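Side-chain contacts in exosome complex exonuclease RRP46 homolog (Oryza sativa Japonica Group, PDB 3HKM), which probably serves in the exosome's RNA-degrading core, and in vitro cleaves DNA hydrolytically and RNA phosphorolytically: residues A[33-38]-A[152-157]; A[13-18]-A[110-115]. All blocks are in the same frame, centred on the assembly; numbering follows the deposited sequence.

Interaction 1 (A[33-38]-A[152-157])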
ATOM      1  N   TRP A  33      -1.760   8.941  -5.221  1.00 19.28           N
ATOM      2  CA  TRP A  33      -1.058   9.047  -3.952  1.00 18.97           C
ATOM      3  C   TRP A  33       0.448   9.214  -4.204  1.00 20.17           C
ATOM      4  O   TRP A  33       1.038   8.484  -5.010  1.00 17.62           O
ATOM      5  CB  TRP A  33      -1.360   7.800  -3.113  1.00 19.13           C
ATOM      6  CG  TRP A  33      -0.735   7.748  -1.770  1.00 17.54           C
ATOM      7  CD1 TRP A  33       0.551   7.412  -1.480  1.00 16.80           C
ATOM      8  CD2 TRP A  33      -1.378   8.008  -0.515  1.00 20.06           C
ATOM      9  NE1 TRP A  33       0.758   7.463  -0.127  1.00 17.98           N
ATOM     10  CE2 TRP A  33      -0.410   7.826   0.491  1.00 18.22           C
ATOM     11  CE3 TRP A  33      -2.674   8.389  -0.146  1.00 20.27           C
ATOM     12  CZ2 TRP A  33      -0.698   8.003   1.847  1.00 18.55           C
ATOM     13  CZ3 TRP A  33      -2.958   8.563   1.203  1.00 19.47           C
ATOM     14  CH2 TRP A  33      -1.973   8.372   2.180  1.00 18.75           C
ATOM     15  N   ALA A  34       1.058  10.184  -3.526  1.00 16.59           N
ATOM     16  CA  ALA A  34       2.477  10.446  -3.707  1.00 17.33           C
ATOM     17  C   ALA A  34       3.275  10.464  -2.400  1.00 17.46           C
ATOM     18  O   ALA A  34       2.885  11.092  -1.418  1.00 16.47           O
ATOM     19  CB  ALA A  34       2.680  11.747  -4.475  1.00 18.59           C
ATOM     20  N   GLN A  35       4.395   9.756  -2.400  1.00 16.92           N
ATOM     21  CA  GLN A  35       5.373   9.890  -1.339  1.00 19.39           C
ATOM     22  C   GLN A  35       6.699  10.179  -2.016  1.00 18.95           C
ATOM     23  O   GLN A  35       7.233   9.331  -2.723  1.00 19.32           O
ATOM     24  CB  GLN A  35       5.450   8.605  -0.534  1.00 19.95           C
ATOM     25  CG  GLN A  35       4.096   8.096  -0.117  1.00 17.77           C
ATOM     26  CD  GLN A  35       4.157   6.692   0.425  1.00 17.00           C
ATOM     27  OE1 GLN A  35       5.216   6.074   0.453  1.00 22.15           O
ATOM     28  NE2 GLN A  35       3.021   6.178   0.861  1.00 17.02           N
ATOM     29  N   GLY A  36       7.220  11.384  -1.824  1.00 19.09           N
ATOM     30  CA  GLY A  36       8.375  11.807  -2.587  1.00 20.09           C
ATOM     31  C   GLY A  36       8.051  11.685  -4.065  1.00 21.71           C
ATOM     32  O   GLY A  36       6.959  12.071  -4.497  1.00 21.45           O
ATOM     33  N   ASP A  37       8.987  11.138  -4.838  1.00 22.52           N
ATOM     34  CA  ASP A  37       8.798  10.981  -6.281  1.00 22.30           C
ATOM     35  C   ASP A  37       8.102   9.674  -6.621  1.00 21.43           C
ATOM     36  O   ASP A  37       7.788   9.414  -7.779  1.00 22.97           O
ATOM     37  CB  ASP A  37      10.134  11.034  -7.020  1.00 22.45           C
ATOM     38  CG  ASP A  37      10.667  12.440  -7.167  1.00 25.22           C
ATOM     39  OD1 ASP A  37      11.710  12.587  -7.833  1.00 30.43           O
ATOM     40  OD2 ASP A  37      10.047  13.390  -6.631  1.00 23.44           O
ATOM     41  N   THR A  38       7.895   8.833  -5.617  1.00 21.42           N
ATOM     42  CA  THR A  38       7.136   7.608  -5.824  1.00 20.93           C
ATOM     43  C   THR A  38       5.660   7.960  -5.825  1.00 21.84           C
ATOM     44  O   THR A  38       5.086   8.302  -4.778  1.00 20.90           O
ATOM     45  CB  THR A  38       7.406   6.574  -4.726  1.00 21.43           C
ATOM     46  OG1 THR A  38       8.756   6.120  -4.838  1.00 19.11           O
ATOM     47  CG2 THR A  38       6.462   5.386  -4.865  1.00 18.95           C
ATOM     48  N   ILE A 152      15.543   2.500   9.050  1.00 27.61           N
ATOM     49  CA  ILE A 152      15.207   3.641   8.218  1.00 26.29           C
ATOM     50  C   ILE A 152      13.765   3.478   7.719  1.00 23.98           C
ATOM     51  O   ILE A 152      13.370   2.390   7.314  1.00 24.60           O
ATOM     52  CB  ILE A 152      16.226   3.749   7.057  1.00 24.32           C
ATOM     53  CG1 ILE A 152      17.233   4.864   7.340  1.00 26.54           C
ATOM     54  CG2 ILE A 152      15.547   4.007   5.742  1.00 27.91           C
ATOM     55  CD1 ILE A 152      17.733   4.888   8.751  1.00 26.48           C
ATOM     56  N   LEU A 153      12.970   4.546   7.782  1.00 23.19           N
ATOM     57  CA  LEU A 153      11.567   4.480   7.361  1.00 22.83           C
ATOM     58  C   LEU A 153      11.337   5.122   5.994  1.00 22.30           C
ATOM     59  O   LEU A 153      11.869   6.198   5.702  1.00 23.04           O
ATOM     60  CB  LEU A 153      10.646   5.122   8.410  1.00 23.18           C
ATOM     61  CG  LEU A 153      10.673   4.474   9.797  1.00 23.19           C
ATOM     62  CD1 LEU A 153       9.681   5.140  10.734  1.00 22.48           C
ATOM     63  CD2 LEU A 153      10.402   2.978   9.694  1.00 23.74           C
ATOM     64  N   ASP A 154      10.547   4.451   5.159  1.00 21.60           N
ATOM     65  CA  ASP A 154      10.192   4.959   3.838  1.00 20.44           C
ATOM     66  C   ASP A 154      11.430   5.187   2.972  1.00 21.18           C
ATOM     67  O   ASP A 154      11.772   6.314   2.629  1.00 18.92           O
ATOM     68  CB  ASP A 154       9.401   6.256   3.977  1.00 21.94           C
ATOM     69  CG  ASP A 154       8.586   6.591   2.733  1.00 21.10           C
ATOM     70  OD1 ASP A 154       8.239   5.672   1.957  1.00 19.03           O
ATOM     71  OD2 ASP A 154       8.272   7.787   2.556  1.00 20.55           O
ATOM     72  N   THR A 155      12.099   4.097   2.627  1.00 22.75           N
ATOM     73  CA  THR A 155      13.300   4.160   1.812  1.00 23.11           C
ATOM     74  C   THR A 155      12.981   4.587   0.390  1.00 22.50           C
ATOM     75  O   THR A 155      11.900   4.315  -0.125  1.00 20.89           O
ATOM     76  CB  THR A 155      13.974   2.785   1.728  1.00 22.11           C
ATOM     77  OG1 THR A 155      12.993   1.816   1.354  1.00 19.21           O
ATOM     78  CG2 THR A 155      14.573   2.403   3.061  1.00 21.89           C
ATOM     79  N   ASN A 156      13.946   5.241  -0.246  1.00 24.28           N
ATOM     80  CA  ASN A 156      13.837   5.589  -1.652  1.00 22.48           C
ATOM     81  C   ASN A 156      14.544   4.568  -2.547  1.00 24.00           C
ATOM     82  O   ASN A 156      14.915   3.488  -2.091  1.00 25.02           O
ATOM     83  CB  ASN A 156      14.355   7.010  -1.900  1.00 24.47           C
ATOM     84  CG  ASN A 156      15.762   7.223  -1.377  1.00 25.88           C
ATOM     85  OD1 ASN A 156      16.451   6.276  -1.004  1.00 25.35           O
ATOM     86  ND2 ASN A 156      16.197   8.478  -1.350  1.00 26.00           N
ATOM     87  N   LYS A 157      14.715   4.902  -3.822  1.00 23.78           N
ATOM     88  CA  LYS A 157      15.345   4.001  -4.779  1.00 23.19           C
ATOM     89  C   LYS A 157      16.833   3.861  -4.470  1.00 25.09           C
ATOM     90  O   LYS A 157      17.407   2.779  -4.589  1.00 27.00           O
ATOM     91  CB  LYS A 157      15.136   4.537  -6.196  1.00 23.98           C
ATOM     92  CG  LYS A 157      15.564   3.611  -7.326  1.00 25.25           C
ATOM     93  CD  LYS A 157      15.316   4.289  -8.668  1.00 26.74           C
ATOM     94  CE  LYS A 157      15.692   3.397  -9.839  1.00 31.56           C
ATOM     95  NZ  LYS A 157      15.605   4.120 -11.150  1.00 33.43           N
TER
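Gln35 and Asp154 bring the two backbones closest, with their CA atoms 8.6 Å apart, too far for strand pairing, so side chains must span the gap. Gln35 ends strand 29-35 and begins a type II' beta turn to Thr38, the tight connection of a hairpin in the five-stranded sheet of this RNase PH domain. Gly36 suits the turn's second position, where phi is positive. Across from it, the chain leaves strand 151-153, an outer strand of the four-stranded sheet, and Asp154 turns it at positive phi and psi before Asn156 caps the helix beginning nearby.

In both touching residues the bond from CA to CB is directed at the opposite segment. Gln35 has CG anti to its carbonyl carbon (chi1 -49°), and beyond CG the chain runs extended, which carries the amide to the carboxylate. Their planes stand 74° apart, and OE1 of Gln35 as modelled lies 3.4 Å from OD1 of Asp154. Asp154 is a short acid with a firmer partner: OD2 accepts a hydrogen bond from the backbone N of Arg15, while the hydroxyl of Ser114, committed mainly to Thr155 O, reaches OD1 only weakly. Glutamine supplies reach and polarity without adding a second negative charge. The contact buries 62 Å², yet both residues are buried, so its chemistry implies a polar seam between the two sheets, with the carboxylate held chiefly by the backbone N of Arg15.

Interaction 2 (A[13-18]-A[110-115])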
ATOM      1  N   GLN A  13      11.868   9.415   9.656  1.00 25.59           N
ATOM      2  CA  GLN A  13      11.143  10.423   8.895  1.00 25.46           C
ATOM      3  C   GLN A  13      10.511   9.868   7.619  1.00 24.92           C
ATOM      4  O   GLN A  13      11.197   9.284   6.774  1.00 24.03           O
ATOM      5  CB  GLN A  13      12.055  11.603   8.563  1.00 24.98           C
ATOM      6  CG  GLN A  13      11.314  12.875   8.171  1.00 26.55           C
ATOM      7  CD  GLN A  13      12.200  14.112   8.281  1.00 30.87           C
ATOM      8  OE1 GLN A  13      13.333  14.037   8.775  1.00 27.79           O
ATOM      9  NE2 GLN A  13      11.688  15.255   7.825  1.00 31.64           N
ATOM     10  N   LEU A  14       9.199  10.059   7.495  1.00 23.21           N
ATOM     11  CA  LEU A  14       8.465   9.741   6.280  1.00 21.29           C
ATOM     12  C   LEU A  14       8.614  10.877   5.265  1.00 22.54           C
ATOM     13  O   LEU A  14       8.581  12.053   5.627  1.00 20.93           O
ATOM     14  CB  LEU A  14       6.985   9.512   6.603  1.00 20.65           C
ATOM     15  CG  LEU A  14       6.673   8.454   7.663  1.00 20.82           C
ATOM     16  CD1 LEU A  14       5.183   8.412   7.987  1.00 19.67           C
ATOM     17  CD2 LEU A  14       7.166   7.093   7.189  1.00 21.50           C
ATOM     18  N   ARG A  15       8.794  10.535   3.997  1.00 20.99           N
ATOM     19  CA  ARG A  15       8.883  11.576   2.985  1.00 22.23           C
ATOM     20  C   ARG A  15       7.507  12.237   2.884  1.00 22.26           C
ATOM     21  O   ARG A  15       6.504  11.644   3.289  1.00 20.61           O
ATOM     22  CB  ARG A  15       9.368  11.007   1.651  1.00 21.95           C
ATOM     23  CG  ARG A  15       8.315  10.303   0.838  1.00 22.15           C
ATOM     24  CD  ARG A  15       8.771   8.895   0.451  1.00 21.39           C
ATOM     25  NE  ARG A  15       9.805   8.839  -0.568  1.00 20.88           N
ATOM     26  CZ  ARG A  15      10.014   7.774  -1.336  1.00 19.68           C
ATOM     27  NH1 ARG A  15       9.269   6.684  -1.188  1.00 17.28           N
ATOM     28  NH2 ARG A  15      10.965   7.797  -2.251  1.00 20.85           N
ATOM     29  N   PRO A  16       7.454  13.481   2.388  1.00 21.58           N
ATOM     30  CA  PRO A  16       6.147  14.151   2.371  1.00 21.51           C
ATOM     31  C   PRO A  16       5.155  13.405   1.472  1.00 19.01           C
ATOM     32  O   PRO A  16       5.482  13.128   0.320  1.00 21.00           O
ATOM     33  CB  PRO A  16       6.469  15.531   1.794  1.00 20.73           C
ATOM     34  CG  PRO A  16       7.960  15.721   2.052  1.00 24.58           C
ATOM     35  CD  PRO A  16       8.540  14.347   1.896  1.00 21.25           C
ATOM     36  N   PHE A  17       3.982  13.061   1.995  1.00 18.39           N
ATOM     37  CA  PHE A  17       2.948  12.428   1.170  1.00 19.44           C
ATOM     38  C   PHE A  17       1.823  13.395   0.805  1.00 19.50           C
ATOM     39  O   PHE A  17       1.641  14.441   1.439  1.00 19.10           O
ATOM     40  CB  PHE A  17       2.380  11.160   1.820  1.00 19.51           C
ATOM     41  CG  PHE A  17       2.135  11.291   3.294  1.00 21.26           C
ATOM     42  CD1 PHE A  17       3.176  11.131   4.199  1.00 19.84           C
ATOM     43  CD2 PHE A  17       0.870  11.569   3.777  1.00 20.18           C
ATOM     44  CE1 PHE A  17       2.963  11.254   5.555  1.00 18.40           C
ATOM     45  CE2 PHE A  17       0.645  11.697   5.138  1.00 20.78           C
ATOM     46  CZ  PHE A  17       1.695  11.538   6.031  1.00 21.06           C
ATOM     47  N   SER A  18       1.076  13.032  -0.232  1.00 19.49           N
ATOM     48  CA  SER A  18       0.051  13.904  -0.785  1.00 19.14           C
ATOM     49  C   SER A  18      -0.972  13.059  -1.515  1.00 18.15           C
ATOM     50  O   SER A  18      -0.716  11.899  -1.815  1.00 18.53           O
ATOM     51  CB  SER A  18       0.682  14.896  -1.756  1.00 16.97           C
ATOM     52  OG  SER A  18       1.361  14.226  -2.802  1.00 16.70           O
ATOM     53  N   GLY A 110       5.387   6.953 -10.960  1.00 23.37           N
ATOM     54  CA  GLY A 110       6.804   7.131 -10.713  1.00 21.62           C
ATOM     55  C   GLY A 110       7.282   6.143  -9.667  1.00 22.66           C
ATOM     56  O   GLY A 110       6.504   5.684  -8.829  1.00 21.20           O
ATOM     57  N   ASN A 111       8.562   5.800  -9.713  1.00 21.99           N
ATOM     58  CA  ASN A 111       9.112   4.874  -8.739  1.00 20.45           C
ATOM     59  C   ASN A 111      10.449   5.358  -8.198  1.00 23.65           C
ATOM     60  O   ASN A 111      11.493   5.153  -8.819  1.00 19.81           O
ATOM     61  CB  ASN A 111       9.239   3.469  -9.334  1.00 22.12           C
ATOM     62  CG  ASN A 111       9.747   2.453  -8.330  1.00 20.89           C
ATOM     63  OD1 ASN A 111       9.956   2.771  -7.165  1.00 22.97           O
ATOM     64  ND2 ASN A 111       9.947   1.223  -8.780  1.00 20.28           N
ATOM     65  N   ASP A 112      10.394   6.021  -7.044  1.00 20.94           N
ATOM     66  CA  ASP A 112      11.592   6.395  -6.306  1.00 22.69           C
ATOM     67  C   ASP A 112      11.660   5.634  -4.988  1.00 21.78           C
ATOM     68  O   ASP A 112      12.164   6.158  -3.998  1.00 22.31           O
ATOM     69  CB  ASP A 112      11.622   7.898  -6.014  1.00 21.82           C
ATOM     70  CG  ASP A 112      12.948   8.342  -5.432  1.00 23.07           C
ATOM     71  OD1 ASP A 112      13.025   9.436  -4.844  1.00 24.86           O
ATOM     72  OD2 ASP A 112      13.919   7.575  -5.547  1.00 25.69           O
ATOM     73  N   GLY A 113      11.132   4.414  -4.965  1.00 20.28           N
ATOM     74  CA  GLY A 113      11.241   3.571  -3.785  1.00 20.34           C
ATOM     75  C   GLY A 113       9.963   3.445  -2.976  1.00 20.24           C
ATOM     76  O   GLY A 113       9.049   4.255  -3.128  1.00 17.96           O
ATOM     77  N   SER A 114       9.926   2.432  -2.104  1.00 20.19           N
ATOM     78  CA  SER A 114       8.746   2.060  -1.313  1.00 17.96           C
ATOM     79  C   SER A 114       7.472   2.000  -2.163  1.00 17.94           C
ATOM     80  O   SER A 114       6.429   2.521  -1.774  1.00 16.24           O
ATOM     81  CB  SER A 114       8.567   2.998  -0.114  1.00 17.97           C
ATOM     82  OG  SER A 114       9.593   2.803   0.839  1.00 17.69           O
ATOM     83  N   LEU A 115       7.568   1.354  -3.322  1.00 19.46           N
ATOM     84  CA  LEU A 115       6.465   1.312  -4.284  1.00 19.30           C
ATOM     85  C   LEU A 115       5.265   0.483  -3.814  1.00 18.07           C
ATOM     86  O   LEU A 115       4.117   0.866  -4.026  1.00 18.65           O
ATOM     87  CB  LEU A 115       6.953   0.798  -5.642  1.00 19.04           C
ATOM     88  CG  LEU A 115       5.922   0.901  -6.768  1.00 20.90           C
ATOM     89  CD1 LEU A 115       5.458   2.345  -6.938  1.00 20.26           C
ATOM     90  CD2 LEU A 115       6.474   0.348  -8.079  1.00 21.04           C
TER
HETATM   91  O   HOH W   1      11.218  10.524  -3.401  1.00 21.57           O
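Arg15 lays the edge of its guanidinium against the backbone of Asp112 and Gly113, in the loop from strand 100-110 to helix 115-130 of the RNase PH fold. Asn111 shapes that loop through an Asx turn, its OD1 accepting from Gly113 N at 3.0 Å, and Ser114 occupies the N-cap position of the helix, though its OG bonds to Thr155 O instead.

The arginine CG sits between the backbone N and the carbonyl carbon (chi1 79°), and bends further out turn the guanidinium so its terminal nitrogens face successive carbonyls. NH2 donates to Asp112 O at 2.7 Å, while NH1 reaches Gly113 O at 3.1 Å with a straighter N-H...O angle of 160°. Both oxygens lie near the guanidinium plane, although each nitrogen stands above its carbonyl plane. Arginine suits the place because two donors on one flat group can grip neighbouring peptides. Were this arginine an alanine, Asp112 O and Gly113 O would probably lose these donors and Asp112 its positive partner, though the hold from Thr38 would remain.

Gly113 has backbone angles at which a side chain would jam against the carbonyl O of Asp112. Charge adds a long salt bridge of 3.7 Å from Arg15 NH2 to OD1 of Asp112, whereas OD2 accepts from Lys157 N. A water closes the gap, accepting from Arg15 NH2 at 3.0 Å and donating to Asp112 OD1 at 2.6 Å.

How the interactions relate
The centres of interactions 1 and 2 lie about 2 Å apart, on the same side of the chain's centre. Their segments alternate along the chain, 13-18, 33-38, 110-115 and 152-157, so the two contacts interlock. Strands 17-21 and 29-35, successive in sequence, are neighbours in the five-stranded sheet, while 152-157 leaves the edge of the other sheet. They also touch directly: Thr38 OG1 probably hydrogen-bonds both Gly113 O, at 2.5 Å, and Asp112 N, at 2.7 Å. Four separate parts of the sequence thus meet at one polar junction, where the ends of strands from both sheets converge near the start of helix 115-130.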